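Local coordinates for protein eukaryotic translation initiation factor 5A-2 (Arabidopsis thaliana, PDB 3HKS) that promotes translation elongation and termination by binding between the ribosomal exit and peptidyl sites, rescuing ribosomes stalled on motifs such as polyproline, at residues N44-V49 with I70-A75. Sequence-based numbering, arbitrary orientation.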
ATOM      1  N   ASN A  44      -1.142 -14.324   2.521  1.00 25.36           N
ATOM      2  CA  ASN A  44      -2.154 -13.307   2.832  1.00 25.34           C
ATOM      3  C   ASN A  44      -1.583 -11.894   3.042  1.00 24.27           C
ATOM      4  O   ASN A  44      -2.198 -11.062   3.704  1.00 24.83           O
ATOM      5  CB  ASN A  44      -3.062 -13.769   3.994  1.00 26.38           C
ATOM      6  CG  ASN A  44      -4.500 -13.205   3.902  1.00 30.16           C
ATOM      7  OD1 ASN A  44      -5.033 -12.694   4.891  1.00 33.75           O
ATOM      8  ND2 ASN A  44      -5.132 -13.316   2.723  1.00 32.55           N
ATOM      9  N   ARG A  45      -0.414 -11.634   2.456  1.00 22.81           N
ATOM     10  CA  ARG A  45       0.259 -10.339   2.576  1.00 21.63           C
ATOM     11  C   ARG A  45       0.404  -9.688   1.203  1.00 20.55           C
ATOM     12  O   ARG A  45       0.806 -10.340   0.254  1.00 20.08           O
ATOM     13  CB  ARG A  45       1.644 -10.480   3.244  1.00 21.50           C
ATOM     14  CG  ARG A  45       1.624 -10.997   4.686  1.00 22.37           C
ATOM     15  CD  ARG A  45       0.863 -10.048   5.636  1.00 22.99           C
ATOM     16  NE  ARG A  45       1.404  -8.696   5.552  1.00 24.57           N
ATOM     17  CZ  ARG A  45       0.799  -7.601   6.005  1.00 26.22           C
ATOM     18  NH1 ARG A  45      -0.391  -7.678   6.588  1.00 26.33           N
ATOM     19  NH2 ARG A  45       1.391  -6.421   5.866  1.00 26.35           N
ATOM     20  N   PRO A  46       0.048  -8.399   1.091  1.00 20.11           N
ATOM     21  CA  PRO A  46       0.250  -7.710  -0.196  1.00 19.49           C
ATOM     22  C   PRO A  46       1.718  -7.342  -0.407  1.00 19.01           C
ATOM     23  O   PRO A  46       2.300  -6.642   0.417  1.00 19.07           O
ATOM     24  CB  PRO A  46      -0.643  -6.465  -0.079  1.00 19.38           C
ATOM     25  CG  PRO A  46      -0.754  -6.207   1.445  1.00 19.81           C
ATOM     26  CD  PRO A  46      -0.596  -7.547   2.121  1.00 19.50           C
ATOM     27  N   CYS A  47       2.320  -7.830  -1.495  1.00 18.21           N
ATOM     28  CA  CYS A  47       3.742  -7.620  -1.724  1.00 17.37           C
ATOM     29  C   CYS A  47       3.991  -7.045  -3.098  1.00 17.27           C
ATOM     30  O   CYS A  47       3.264  -7.357  -4.035  1.00 17.27           O
ATOM     31  CB  CYS A  47       4.526  -8.925  -1.570  1.00 16.68           C
ATOM     32  SG  CYS A  47       4.191  -9.843  -0.083  1.00 17.72           S
ATOM     33  N   LYS A  48       5.027  -6.215  -3.221  1.00 17.52           N
ATOM     34  CA  LYS A  48       5.452  -5.726  -4.531  1.00 18.05           C
ATOM     35  C   LYS A  48       6.495  -6.667  -5.089  1.00 17.91           C
ATOM     36  O   LYS A  48       7.454  -7.001  -4.405  1.00 17.84           O
ATOM     37  CB  LYS A  48       6.020  -4.305  -4.471  1.00 18.31           C
ATOM     38  CG  LYS A  48       6.627  -3.872  -5.806  1.00 20.27           C
ATOM     39  CD  LYS A  48       7.011  -2.414  -5.863  1.00 24.55           C
ATOM     40  CE  LYS A  48       5.979  -1.656  -6.688  1.00 28.05           C
ATOM     41  NZ  LYS A  48       6.531  -0.443  -7.340  1.00 31.38           N
ATOM     42  N   VAL A  49       6.303  -7.079  -6.339  1.00 18.40           N
ATOM     43  CA  VAL A  49       7.217  -8.005  -7.009  1.00 18.66           C
ATOM     44  C   VAL A  49       8.519  -7.300  -7.417  1.00 19.55           C
ATOM     45  O   VAL A  49       8.497  -6.333  -8.198  1.00 19.53           O
ATOM     46  CB  VAL A  49       6.548  -8.710  -8.241  1.00 18.59           C
ATOM     47  CG1 VAL A  49       7.530  -9.669  -8.911  1.00 17.61           C
ATOM     48  CG2 VAL A  49       5.294  -9.466  -7.810  1.00 15.89           C
ATOM     49  N   ILE A  70       8.206  -7.976  -1.905  1.00 20.19           N
ATOM     50  CA  ILE A  70       8.401  -7.257  -0.631  1.00 19.92           C
ATOM     51  C   ILE A  70       7.068  -6.790  -0.040  1.00 19.82           C
ATOM     52  O   ILE A  70       6.324  -6.042  -0.684  1.00 19.02           O
ATOM     53  CB  ILE A  70       9.381  -6.044  -0.798  1.00 20.02           C
ATOM     54  CG1 ILE A  70      10.720  -6.481  -1.428  1.00 20.44           C
ATOM     55  CG2 ILE A  70       9.584  -5.289   0.540  1.00 19.37           C
ATOM     56  CD1 ILE A  70      11.569  -7.406  -0.588  1.00 20.60           C
ATOM     57  N   ASP A  71       6.765  -7.243   1.176  1.00 20.04           N
ATOM     58  CA  ASP A  71       5.550  -6.827   1.883  1.00 20.99           C
ATOM     59  C   ASP A  71       5.472  -5.293   1.895  1.00 21.35           C
ATOM     60  O   ASP A  71       6.406  -4.635   2.370  1.00 21.58           O
ATOM     61  CB  ASP A  71       5.570  -7.379   3.304  1.00 20.87           C
ATOM     62  CG  ASP A  71       4.281  -7.137   4.050  1.00 22.16           C
ATOM     63  OD1 ASP A  71       3.755  -5.999   4.030  1.00 22.44           O
ATOM     64  OD2 ASP A  71       3.795  -8.094   4.686  1.00 24.29           O
ATOM     65  N   ILE A  72       4.382  -4.732   1.358  1.00 21.33           N
ATOM     66  CA  ILE A  72       4.292  -3.269   1.154  1.00 21.14           C
ATOM     67  C   ILE A  72       4.131  -2.434   2.438  1.00 21.56           C
ATOM     68  O   ILE A  72       4.328  -1.221   2.416  1.00 21.17           O
ATOM     69  CB  ILE A  72       3.232  -2.857   0.077  1.00 21.00           C
ATOM     70  CG1 ILE A  72       1.801  -2.990   0.606  1.00 19.76           C
ATOM     71  CG2 ILE A  72       3.460  -3.630  -1.247  1.00 20.95           C
ATOM     72  CD1 ILE A  72       0.724  -2.416  -0.348  1.00 17.45           C
ATOM     73  N   PHE A  73       3.786  -3.093   3.543  1.00 22.34           N
ATOM     74  CA  PHE A  73       3.653  -2.430   4.839  1.00 23.86           C
ATOM     75  C   PHE A  73       4.808  -2.756   5.791  1.00 24.87           C
ATOM     76  O   PHE A  73       5.252  -1.884   6.535  1.00 25.60           O
ATOM     77  CB  PHE A  73       2.317  -2.780   5.505  1.00 23.75           C
ATOM     78  CG  PHE A  73       1.113  -2.322   4.729  1.00 23.72           C
ATOM     79  CD1 PHE A  73       0.826  -0.965   4.601  1.00 23.37           C
ATOM     80  CD2 PHE A  73       0.271  -3.245   4.120  1.00 21.96           C
ATOM     81  CE1 PHE A  73      -0.276  -0.539   3.883  1.00 23.13           C
ATOM     82  CE2 PHE A  73      -0.841  -2.826   3.402  1.00 22.11           C
ATOM     83  CZ  PHE A  73      -1.115  -1.475   3.283  1.00 22.96           C
ATOM     84  N   THR A  74       5.294  -3.998   5.767  1.00 25.65           N
ATOM     85  CA  THR A  74       6.306  -4.450   6.728  1.00 26.19           C
ATOM     86  C   THR A  74       7.713  -4.499   6.135  1.00 27.05           C
ATOM     87  O   THR A  74       8.703  -4.602   6.876  1.00 26.69           O
ATOM     88  CB  THR A  74       5.964  -5.818   7.361  1.00 26.23           C
ATOM     89  OG1 THR A  74       6.202  -6.865   6.414  1.00 26.01           O
ATOM     90  CG2 THR A  74       4.511  -5.870   7.839  1.00 25.18           C
ATOM     91  N   ALA A  75       7.796  -4.415   4.804  1.00 27.82           N
ATOM     92  CA  ALA A  75       9.076  -4.477   4.086  1.00 28.60           C
ATOM     93  C   ALA A  75       9.785  -5.840   4.177  1.00 28.78           C
ATOM     94  O   ALA A  75      10.934  -5.982   3.746  1.00 29.01           O
ATOM     95  CB  ALA A  75      10.017  -3.336   4.531  1.00 28.99           C
TER
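The guanidinium of R45 meets the carboxylate of D71 edge to edge, the two planes only 23° apart, while P46 CD lies over the centre of one guanidinium face and F73 CB sits at its edge. The F73 ring has I72 CG1 against one face, offset toward the rim, and P46 CG 3.9 Å from its CE2. R45 grips side-on: NE reaches D71 OD2 at 2.6 Å, and NH2 reaches OD1 at 3.0 Å on that oxygen's syn lone pair. Bends at chi2 and chi3 fold the arginine chain back to bring NE and NH2 alongside the acid. NH1 turns to a second carboxylate, that of E154, tying this SH3-like N-terminal domain to the C-terminal OB-fold domain. Here strand 45-55 starts beside the end of its antiparallel partner 64-71: K48 and I70 form a hydrogen-bonded pair, C47 and D71 a non-hydrogen-bonded one, and I72 N adds a nearly straight bond to P46 O (3.0 Å, 171°). Aspartate suits the turn that follows, because its OD1 also accepts from F73 N at 2.9 Å, an Asx turn, and from T74 N at 3.1 Å. Three donors thus hold one oxygen, which probably favours the ionised acid. Proline, lacking an N-H, still offers its carbonyl to I72, just past the end of strand 64-71, and its ring joins I72 and F73 in an apolar patch facing strand 142-151, where M149 touches both.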